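PDB 6OHK: flavodoxin, which binds flavin mononucleotide and probably serves as a low-potential electron donor to a number of redox enzymes. Local coordinates for residues E24-L29 / F34-V39; D125-E130 / G138-L143; E45-E50 / E76-T81. The protein carries 1 engineered substitution. One frame throughout, in Å; residues are numbered along the deposited sequence.

Contact 1 (E24-L29 / F34-V39); sequences EIEFFL and FKTFNV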
loop_
_atom_site.group_PDB
_atom_site.type_symbol
_atom_site.label_atom_id
_atom_site.label_comp_id
_atom_site.label_asym_id
_atom_site.label_seq_id
_atom_site.Cartn_x
_atom_site.Cartn_y
_atom_site.Cartn_z
ATOM N N GLU A 24 11.616 5.169 -3.371
ATOM C CA GLU A 24 12.046 5.246 -1.983
ATOM C C GLU A 24 11.906 3.906 -1.277
ATOM O O GLU A 24 12.804 3.494 -0.523
ATOM C CB GLU A 24 11.269 6.346 -1.250
ATOM C CG GLU A 24 11.555 7.709 -1.849
ATOM C CD GLU A 24 10.890 8.885 -1.156
ATOM O OE1 GLU A 24 11.399 9.296 -0.098
ATOM O OE2 GLU A 24 9.886 9.418 -1.687
ATOM N N ILE A 25 10.789 3.210 -1.477
ATOM C CA ILE A 25 10.610 1.879 -0.913
ATOM C C ILE A 25 11.727 0.953 -1.375
ATOM O O ILE A 25 12.337 0.235 -0.572
ATOM C CB ILE A 25 9.226 1.320 -1.302
ATOM C CG1 ILE A 25 8.122 2.095 -0.584
ATOM C CG2 ILE A 25 9.148 -0.175 -1.012
ATOM C CD1 ILE A 25 6.720 1.814 -1.135
ATOM N N GLU A 26 12.005 0.950 -2.670
ATOM C CA GLU A 26 13.046 0.088 -3.211
ATOM C C GLU A 26 14.393 0.398 -2.581
ATOM O O GLU A 26 15.179 -0.520 -2.297
ATOM C CB GLU A 26 13.126 0.238 -4.725
ATOM C CG GLU A 26 11.933 -0.344 -5.455
ATOM C CD GLU A 26 12.068 -0.244 -6.955
ATOM O OE1 GLU A 26 13.064 0.355 -7.435
ATOM O OE2 GLU A 26 11.193 -0.747 -7.680
ATOM N N PHE A 27 14.688 1.678 -2.366
ATOM C CA PHE A 27 15.950 2.029 -1.730
ATOM C C PHE A 27 16.031 1.470 -0.324
ATOM O O PHE A 27 17.071 0.930 0.085
ATOM C CB PHE A 27 16.152 3.541 -1.743
ATOM C CG PHE A 27 17.438 3.939 -1.098
ATOM C CD1 PHE A 27 18.595 3.934 -1.806
ATOM C CD2 PHE A 27 17.475 4.239 0.228
ATOM C CE1 PHE A 27 19.816 4.265 -1.163
ATOM C CE2 PHE A 27 18.672 4.550 0.865
ATOM C CZ PHE A 27 19.816 4.543 0.154
ATOM N N PHE A 28 14.966 1.578 0.459
ATOM C CA PHE A 28 14.997 1.006 1.800
ATOM C C PHE A 28 15.097 -0.508 1.776
ATOM O O PHE A 28 15.607 -1.093 2.753
ATOM C CB PHE A 28 13.775 1.435 2.603
ATOM C CG PHE A 28 13.816 2.851 3.045
ATOM C CD1 PHE A 28 14.774 3.275 3.967
ATOM C CD2 PHE A 28 12.887 3.772 2.578
ATOM C CE1 PHE A 28 14.810 4.599 4.380
ATOM C CE2 PHE A 28 12.924 5.088 2.988
ATOM C CZ PHE A 28 13.875 5.505 3.894
ATOM N N LEU A 29 14.677 -1.154 0.699
ATOM C CA LEU A 29 14.843 -2.600 0.489
ATOM C C LEU A 29 16.078 -2.939 -0.358
ATOM O O LEU A 29 16.138 -4.017 -0.982
ATOM C CB LEU A 29 13.632 -3.158 -0.235
ATOM C CG LEU A 29 12.316 -3.036 0.472
ATOM C CD1 LEU A 29 11.195 -3.438 -0.455
ATOM C CD2 LEU A 29 12.307 -3.873 1.747
ATOM N N PHE A 34 13.418 -7.968 -4.165
ATOM C CA PHE A 34 12.097 -7.459 -4.513
ATOM C C PHE A 34 11.940 -7.491 -6.019
ATOM O O PHE A 34 12.919 -7.532 -6.775
ATOM C CB PHE A 34 11.828 -6.056 -3.946
ATOM C CG PHE A 34 12.724 -5.004 -4.512
ATOM C CD1 PHE A 34 12.444 -4.425 -5.739
ATOM C CD2 PHE A 34 13.869 -4.619 -3.841
ATOM C CE1 PHE A 34 13.294 -3.497 -6.286
ATOM C CE2 PHE A 34 14.696 -3.679 -4.399
ATOM C CZ PHE A 34 14.406 -3.140 -5.617
ATOM N N LYS A 35 10.687 -7.447 -6.464
ATOM C CA LYS A 35 10.338 -7.315 -7.874
ATOM C C LYS A 35 9.174 -6.344 -7.944
ATOM O O LYS A 35 8.238 -6.457 -7.130
ATOM C CB LYS A 35 9.890 -8.648 -8.452
ATOM C CG LYS A 35 10.942 -9.687 -8.711
ATOM C CD LYS A 35 10.588 -10.378 -10.065
ATOM C CE LYS A 35 10.724 -9.426 -11.284
ATOM N NZ LYS A 35 9.797 -9.726 -12.458
ATOM N N THR A 36 9.206 -5.410 -8.879
ATOM C CA THR A 36 8.243 -4.316 -8.938
ATOM C C THR A 36 7.432 -4.393 -10.209
ATOM O O THR A 36 7.981 -4.676 -11.291
ATOM C CB THR A 36 8.971 -2.984 -8.844
ATOM O OG1 THR A 36 9.693 -2.995 -7.600
ATOM C CG2 THR A 36 8.032 -1.806 -8.894
ATOM N N PHE A 37 6.145 -4.101 -10.102
ATOM C CA PHE A 37 5.187 -4.233 -11.181
ATOM C C PHE A 37 4.230 -3.064 -11.166
ATOM O O PHE A 37 3.796 -2.625 -10.091
ATOM C CB PHE A 37 4.327 -5.489 -10.979
ATOM C CG PHE A 37 5.107 -6.765 -10.869
ATOM C CD1 PHE A 37 5.633 -7.156 -9.654
ATOM C CD2 PHE A 37 5.313 -7.579 -11.970
ATOM C CE1 PHE A 37 6.361 -8.329 -9.515
ATOM C CE2 PHE A 37 6.007 -8.754 -11.838
ATOM C CZ PHE A 37 6.528 -9.142 -10.598
ATOM N N ASN A 38 3.904 -2.547 -12.345
ATOM C CA ASN A 38 2.875 -1.537 -12.527
ATOM C C ASN A 38 1.608 -2.247 -12.942
ATOM O O ASN A 38 1.589 -2.920 -13.981
ATOM C CB ASN A 38 3.328 -0.541 -13.599
ATOM C CG ASN A 38 2.387 0.631 -13.769
ATOM O OD1 ASN A 38 1.195 0.535 -13.629
ATOM N ND2 ASN A 38 2.971 1.780 -14.129
ATOM N N VAL A 39 0.553 -2.117 -12.152
ATOM C CA VAL A 39 -0.671 -2.881 -12.383
ATOM C C VAL A 39 -1.454 -2.425 -13.608
ATOM O O VAL A 39 -2.445 -3.072 -13.970
ATOM C CB VAL A 39 -1.550 -2.984 -11.124
ATOM C CG1 VAL A 39 -0.770 -3.680 -10.026
ATOM C CG2 VAL A 39 -2.088 -1.648 -10.686
#

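Contact 2 (D125-E130 / G138-L143); sequences DGYHYE and GKFIGL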
loop_
_atom_site.group_PDB
_atom_site.type_symbol
_atom_site.label_atom_id
_atom_site.label_comp_id
_atom_site.label_asym_id
_atom_site.label_seq_id
_atom_site.Cartn_x
_atom_site.Cartn_y
_atom_site.Cartn_z
ATOM N N ASP A 125 -1.662 10.061 14.315
ATOM C CA ASP A 125 -1.070 11.286 14.838
ATOM C C ASP A 125 -0.408 12.084 13.719
ATOM O O ASP A 125 0.328 11.539 12.894
ATOM C CB ASP A 125 -0.003 10.953 15.889
ATOM C CG ASP A 125 -0.574 10.398 17.182
ATOM O OD1 ASP A 125 -1.808 10.351 17.335
ATOM O OD2 ASP A 125 0.248 10.007 18.044
ATOM N N GLY A 126 -0.650 13.391 13.710
ATOM C CA GLY A 126 -0.052 14.291 12.746
ATOM C C GLY A 126 -0.792 14.372 11.443
ATOM O O GLY A 126 -0.307 15.025 10.517
ATOM N N TYR A 127 -1.934 13.715 11.331
ATOM C CA TYR A 127 -2.793 13.801 10.163
ATOM C C TYR A 127 -4.064 14.544 10.522
ATOM O O TYR A 127 -4.517 14.522 11.671
ATOM C CB TYR A 127 -3.175 12.416 9.674
ATOM C CG TYR A 127 -2.057 11.602 9.118
ATOM C CD1 TYR A 127 -1.729 11.671 7.773
ATOM C CD2 TYR A 127 -1.339 10.729 9.921
ATOM C CE1 TYR A 127 -0.729 10.874 7.252
ATOM C CE2 TYR A 127 -0.345 9.939 9.407
ATOM C CZ TYR A 127 -0.036 10.005 8.085
ATOM O OH TYR A 127 0.964 9.175 7.634
ATOM N N HIS A 128 -4.674 15.141 9.517
ATOM C CA HIS A 128 -5.956 15.816 9.647
ATOM C C HIS A 128 -6.987 15.052 8.848
ATOM O O HIS A 128 -6.757 14.763 7.667
ATOM C CB HIS A 128 -5.883 17.243 9.099
ATOM C CG HIS A 128 -7.119 18.052 9.361
ATOM N ND1 HIS A 128 -8.287 17.874 8.650
ATOM C CD2 HIS A 128 -7.371 19.032 10.260
ATOM C CE1 HIS A 128 -9.207 18.707 9.100
ATOM N NE2 HIS A 128 -8.675 19.426 10.074
ATOM N N TYR A 129 -8.139 14.766 9.443
ATOM C CA TYR A 129 -9.222 14.178 8.687
ATOM C C TYR A 129 -10.539 14.566 9.335
ATOM O O TYR A 129 -10.611 14.738 10.559
ATOM C CB TYR A 129 -9.124 12.658 8.525
ATOM C CG TYR A 129 -9.310 11.842 9.800
ATOM C CD1 TYR A 129 -8.269 11.605 10.650
ATOM C CD2 TYR A 129 -10.539 11.292 10.110
ATOM C CE1 TYR A 129 -8.439 10.857 11.802
ATOM C CE2 TYR A 129 -10.726 10.535 11.246
ATOM C CZ TYR A 129 -9.655 10.315 12.076
ATOM O OH TYR A 129 -9.865 9.572 13.238
ATOM N N GLU A 130 -11.558 14.694 8.513
ATOM C CA GLU A 130 -12.923 14.917 8.984
ATOM C C GLU A 130 -13.619 13.581 9.195
ATOM O O GLU A 130 -14.178 13.331 10.267
ATOM C CB GLU A 130 -13.692 15.796 7.996
ATOM C CG GLU A 130 -13.103 17.221 7.865
ATOM C CD GLU A 130 -13.578 17.947 6.610
ATOM O OE1 GLU A 130 -12.794 18.746 6.047
ATOM O OE2 GLU A 130 -14.729 17.714 6.182
ATOM N N GLY A 138 -8.421 1.573 15.538
ATOM C CA GLY A 138 -7.886 2.863 15.909
ATOM C C GLY A 138 -6.694 3.352 15.125
ATOM O O GLY A 138 -6.144 4.407 15.462
ATOM N N LYS A 139 -6.276 2.631 14.073
ATOM C CA LYS A 139 -5.095 2.982 13.295
ATOM C C LYS A 139 -5.452 3.015 11.818
ATOM O O LYS A 139 -6.403 2.370 11.391
ATOM C CB LYS A 139 -3.987 1.966 13.515
ATOM C CG LYS A 139 -3.382 2.062 14.934
ATOM C CD LYS A 139 -2.116 1.232 15.065
ATOM C CE LYS A 139 -1.487 1.417 16.428
ATOM N NZ LYS A 139 -0.269 0.576 16.585
ATOM N N PHE A 140 -4.665 3.750 11.036
ATOM C CA PHE A 140 -4.768 3.589 9.594
ATOM C C PHE A 140 -4.313 2.188 9.190
ATOM O O PHE A 140 -3.346 1.657 9.740
ATOM C CB PHE A 140 -3.884 4.616 8.896
ATOM C CG PHE A 140 -4.413 6.020 8.889
ATOM C CD1 PHE A 140 -5.760 6.316 8.678
ATOM C CD2 PHE A 140 -3.512 7.078 9.027
ATOM C CE1 PHE A 140 -6.208 7.641 8.639
ATOM C CE2 PHE A 140 -3.964 8.399 8.978
ATOM C CZ PHE A 140 -5.296 8.663 8.779
ATOM N N ILE A 141 -5.013 1.617 8.202
ATOM C CA ILE A 141 -4.782 0.249 7.763
ATOM C C ILE A 141 -3.539 0.089 6.884
ATOM O O ILE A 141 -3.283 -1.026 6.395
ATOM C CB ILE A 141 -6.023 -0.324 7.068
ATOM C CG1 ILE A 141 -6.392 0.472 5.798
ATOM C CG2 ILE A 141 -7.178 -0.399 8.070
ATOM C CD1 ILE A 141 -7.652 0.083 5.143
ATOM N N GLY A 142 -2.753 1.137 6.711
ATOM C CA GLY A 142 -1.508 1.062 5.973
ATOM C C GLY A 142 -0.747 2.345 6.157
ATOM O O GLY A 142 -1.090 3.186 7.000
ATOM N N LEU A 143 0.255 2.523 5.323
ATOM C CA LEU A 143 1.039 3.740 5.316
ATOM C C LEU A 143 0.325 4.798 4.498
ATOM O O LEU A 143 -0.019 4.550 3.335
ATOM C CB LEU A 143 2.396 3.442 4.704
ATOM C CG LEU A 143 3.395 4.569 4.679
ATOM C CD1 LEU A 143 3.716 5.041 6.093
ATOM C CD2 LEU A 143 4.611 4.168 3.935
#

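Contact 3 (E45-E50 / E76-T81); sequences EIENFE and EEIDFT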
loop_
_atom_site.group_PDB
_atom_site.type_symbol
_atom_site.label_atom_id
_atom_site.label_comp_id
_atom_site.label_asym_id
_atom_site.label_seq_id
_atom_site.Cartn_x
_atom_site.Cartn_y
_atom_site.Cartn_z
ATOM N N GLU A 45 0.672 -11.527 -11.264
ATOM C CA GLU A 45 1.874 -11.908 -10.531
ATOM C C GLU A 45 1.740 -11.768 -9.029
ATOM O O GLU A 45 2.615 -12.263 -8.318
ATOM C CB GLU A 45 3.097 -11.142 -11.023
ATOM C CG GLU A 45 3.458 -11.416 -12.470
ATOM C CD GLU A 45 2.698 -10.570 -13.482
ATOM O OE1 GLU A 45 1.793 -9.758 -13.133
ATOM O OE2 GLU A 45 3.042 -10.738 -14.688
ATOM N N ILE A 46 0.697 -11.123 -8.518
ATOM C CA ILE A 46 0.521 -11.073 -7.074
ATOM C C ILE A 46 0.485 -12.478 -6.494
ATOM O O ILE A 46 0.921 -12.705 -5.359
ATOM C CB ILE A 46 -0.741 -10.241 -6.749
ATOM C CG1 ILE A 46 -0.458 -8.776 -7.049
ATOM C CG2 ILE A 46 -1.215 -10.455 -5.297
ATOM C CD1 ILE A 46 -1.594 -7.767 -6.866
ATOM N N GLU A 47 -0.033 -13.450 -7.253
ATOM C CA GLU A 47 -0.088 -14.841 -6.799
ATOM C C GLU A 47 1.290 -15.394 -6.464
ATOM O O GLU A 47 1.397 -16.341 -5.657
ATOM C CB GLU A 47 -0.725 -15.699 -7.892
ATOM C CG GLU A 47 -1.576 -16.874 -7.461
ATOM C CD GLU A 47 -2.512 -17.282 -8.595
ATOM O OE1 GLU A 47 -3.754 -17.158 -8.445
ATOM O OE2 GLU A 47 -1.989 -17.675 -9.662
ATOM N N ASN A 48 2.343 -14.868 -7.077
ATOM C CA ASN A 48 3.680 -15.448 -7.033
ATOM C C ASN A 48 4.497 -15.069 -5.803
ATOM O O ASN A 48 5.619 -15.578 -5.665
ATOM C CB ASN A 48 4.457 -15.004 -8.268
ATOM C CG ASN A 48 3.832 -15.492 -9.547
ATOM O OD1 ASN A 48 3.080 -16.466 -9.553
ATOM N ND2 ASN A 48 4.153 -14.817 -10.647
ATOM N N PHE A 49 3.996 -14.205 -4.923
ATOM C CA PHE A 49 4.762 -13.706 -3.803
ATOM C C PHE A 49 4.030 -13.986 -2.510
ATOM O O PHE A 49 2.801 -13.905 -2.433
ATOM C CB PHE A 49 4.963 -12.187 -3.938
ATOM C CG PHE A 49 5.698 -11.821 -5.172
ATOM C CD1 PHE A 49 7.068 -11.804 -5.173
ATOM C CD2 PHE A 49 5.043 -11.573 -6.364
ATOM C CE1 PHE A 49 7.776 -11.536 -6.315
ATOM C CE2 PHE A 49 5.720 -11.320 -7.499
ATOM C CZ PHE A 49 7.084 -11.292 -7.496
ATOM N N GLU A 50 4.803 -14.248 -1.463
ATOM C CA GLU A 50 4.263 -14.355 -0.119
ATOM C C GLU A 50 4.333 -13.055 0.639
ATOM O O GLU A 50 3.585 -12.885 1.597
ATOM C CB GLU A 50 4.989 -15.449 0.669
ATOM C CG GLU A 50 4.862 -16.846 -0.018
ATOM C CD GLU A 50 5.377 -17.999 0.838
ATOM O OE1 GLU A 50 5.547 -17.822 2.064
ATOM O OE2 GLU A 50 5.608 -19.092 0.274
ATOM N N GLU A 76 -9.474 -10.569 -6.356
ATOM C CA GLU A 76 -10.246 -11.379 -5.442
ATOM C C GLU A 76 -10.256 -12.851 -5.817
ATOM O O GLU A 76 -10.607 -13.675 -4.963
ATOM C CB GLU A 76 -11.665 -10.817 -5.316
ATOM C CG GLU A 76 -12.468 -11.492 -4.216
ATOM C CD GLU A 76 -13.763 -10.766 -3.898
ATOM O OE1 GLU A 76 -13.959 -9.618 -4.370
ATOM O OE2 GLU A 76 -14.585 -11.354 -3.163
ATOM N N GLU A 77 -9.822 -13.209 -7.021
ATOM C CA GLU A 77 -9.660 -14.612 -7.384
ATOM C C GLU A 77 -8.437 -15.240 -6.746
ATOM O O GLU A 77 -8.369 -16.469 -6.640
ATOM C CB GLU A 77 -9.545 -14.761 -8.901
ATOM C CG GLU A 77 -10.859 -14.493 -9.631
ATOM C CD GLU A 77 -10.757 -14.595 -11.148
ATOM O OE1 GLU A 77 -9.737 -15.107 -11.663
ATOM O OE2 GLU A 77 -11.714 -14.151 -11.825
ATOM N N ILE A 78 -7.477 -14.436 -6.300
ATOM C CA ILE A 78 -6.241 -14.940 -5.727
ATOM C C ILE A 78 -6.487 -15.406 -4.303
ATOM O O ILE A 78 -7.205 -14.760 -3.534
ATOM C CB ILE A 78 -5.186 -13.821 -5.770
ATOM C CG1 ILE A 78 -4.891 -13.452 -7.219
ATOM C CG2 ILE A 78 -3.901 -14.218 -5.015
ATOM C CD1 ILE A 78 -3.957 -12.261 -7.390
ATOM N N ASP A 79 -5.863 -16.520 -3.939
ATOM C CA ASP A 79 -5.886 -17.003 -2.570
ATOM C C ASP A 79 -4.750 -16.319 -1.822
ATOM O O ASP A 79 -3.578 -16.541 -2.135
ATOM C CB ASP A 79 -5.689 -18.516 -2.551
ATOM C CG ASP A 79 -5.876 -19.103 -1.190
ATOM O OD1 ASP A 79 -6.115 -18.366 -0.227
ATOM O OD2 ASP A 79 -5.792 -20.356 -1.069
ATOM N N PHE A 80 -5.084 -15.464 -0.864
ATOM C CA PHE A 80 -4.083 -14.736 -0.086
ATOM C C PHE A 80 -3.670 -15.459 1.193
ATOM O O PHE A 80 -2.880 -14.920 1.971
ATOM C CB PHE A 80 -4.576 -13.311 0.250
ATOM C CG PHE A 80 -4.463 -12.339 -0.884
ATOM C CD1 PHE A 80 -5.419 -12.298 -1.886
ATOM C CD2 PHE A 80 -3.392 -11.452 -0.951
ATOM C CE1 PHE A 80 -5.311 -11.380 -2.934
ATOM C CE2 PHE A 80 -3.274 -10.571 -2.005
ATOM C CZ PHE A 80 -4.232 -10.526 -2.978
ATOM N N THR A 81 -4.131 -16.700 1.396
ATOM C CA THR A 81 -3.722 -17.481 2.564
ATOM C C THR A 81 -2.213 -17.543 2.632
ATOM O O THR A 81 -1.563 -17.834 1.639
ATOM C CB THR A 81 -4.301 -18.893 2.478
ATOM O OG1 THR A 81 -5.722 -18.789 2.426
ATOM C CG2 THR A 81 -3.900 -19.707 3.705
HETATM O O HOH W 1 -4.319 -18.081 -5.888
HETATM O O HOH W 2 -6.790 -16.953 -9.324
#

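Contact 1 (E24-L29 / F34-V39)
E26 and T36 hold the polar side of this contact. The threonine hydroxyl donates to the glutamate carboxylate, with T36 OG1 2.7 Å from E26 OE2. The two side chains come from opposite directions, and the oxygen is approached on its anti side, 26° out of the carboxylate plane. T36 CG2 also lies 3.5 Å from E26 OE2, which leaves that oxygen against the methyl as well as the hydroxyl. The E26 chain, extended beyond CG, spans the gap from helix to strand and brings OE2 at its end to T36.

The apolar side is built on the F34 ring. E26 crosses it at about a right angle, laying its aliphatic part over one face, toward the CE1-CZ side: E26 CG is 3.5 Å from F34 CE1, and E26 CB is 3.7 Å from F34 CZ. Carboxylate and ring planes stay only 27° apart. F34 puts CG between its backbone N and carbonyl carbon (chi1 65°), which turns the ring back toward the helix end. There L29, the first residue to leave helical geometry, meets it twice. Its carbonyl oxygen sits in the ring plane, L29 O being 3.7 Å from F34 CD2, and L29 CB packs on the same ring carbon at 3.9 Å.

All this belongs to the beta-alpha-beta unit formed by strand 7-11, helix 17-28 and strand 34-38. Strand 34-38 runs parallel to strand 7-11, whose I7 touches L29 and whose I9 and Y11 touch T36, while L29 also packs on I162 of helix 154-166.

Contact 2 (D125-E130 / G138-L143)
Y127 and F140 form a T-shaped (edge-to-face) aromatic pair, which joins the long loop after strand 117-118 to strand 139-145 of the flavodoxin sheet. F140 supplies the edge and Y127 the face. The ring planes stand at 85° to one another, nearly square, with centroids 5.2 Å apart.

The tight part is small. A single corner of the phenylalanine does the touching: F140 CE2 sits 3.6 Å above the tyrosine plane, shifted off the ring centre toward the rim. Its neighbours there are Y127 CD2 at 3.6 Å and Y127 CG at 3.7 Å from that same F140 CE2, so the edge presses near the root of the tyrosine ring and well short of its hydroxyl. Y127 CG in turn lies in the plane of the F140 ring. F140 sets CG anti to its carbonyl carbon (chi1 -75°), which sends its ring out to the tyrosine with CE2 leading. F140 is buried, with I135 and T122 also against its side chain.

Between the two segments the packing slackens beyond this pair. Y129 starts toward segment 138-143 but stays looser: Y129 CD1 comes no nearer than 4.6 Å to F140 CZ, and the side chain touches I135 instead. H128 points away from segment 138-143 and is exposed, yet it is held from elsewhere, its backbone N bonded to Q93 OE1 and its ring meeting that of F94. D125, G126 and E130 are likewise at the surface. No hydrogen bond crosses between the segments. R157 of helix 154-166 packs on the Y127 side chain, whose far end is fixed separately: Y127 OH is hydrogen-bonded to the carbonyl oxygen of A144.

Contact 3 (E45-E50 / E76-T81)
I46 packs against I78 and F80 where the 3-10 turn before strand 51-59 meets the loop leaving helix 72-77, at the edge of the flavodoxin alpha/beta fold and away from the flavin site. Take I46 from its root. CB meets the tip of the facing isoleucine, with I46 CB 3.9 Å from I78 CD1. The CG2 branch does double duty: it touches I78 CD1 as well, and it reaches the F80 ring, where I46 CG2 is 3.8 Å from F80 CZ. This methyl stands anti to the backbone N, beside the carbonyl carbon, while CG1 takes the place beside N (chi1 -71°). The CG1 branch, ending in CD1, makes no close contact with segment 76-81. Beyond the two segments, the I46 side chain packs on L75 and F10. F80 rests on L75 too, so L75 of helix 72-77 lies against both I46 and F80.

I78 is extended (chi2 174°), which carries its CD1 to I46. I78 CG1 lies beside the exposed carboxylate of E47, a loose 4.1 Å from E47 OE1.

The polar side is bridged by water. One water, 2.9 Å from D79 N, accepts from it and donates to E47 OE1, linking the two segments without a direct hydrogen bond. A second water donates to E47 OE1 and, weakly, to the carbonyl oxygen of E77. Just past these bridges the chain makes an Asx turn, in which D79 OD1 is gripped by two donors. T81 N, at 3.1 Å, approaches from above the carboxylate plane, and the T81 OG1 hydroxyl donates to D79 OD1 on its syn side at 2.7 Å.

In the fold
From the N terminus, contact 1 closes first, a short turn of four residues joining helix 17-28 to strand 34-38. Contact 3 opens next and closes a longer loop, in which the chain runs through strand 51-59 and two short helices before 76-81 returns to 45-50. Contact 2 comes last and closes a short excursion through strand 135-136, joining the loop after strand 117-118 to strand 139-145. The three follow in series; none nests or crosses. Contacts 1 and 3 touch, F37 and K35 packing on F49 and F37 on E45. Contact 2 lies on the opposite side of the chain's centre from both, yet it reaches the same sheet as contact 1.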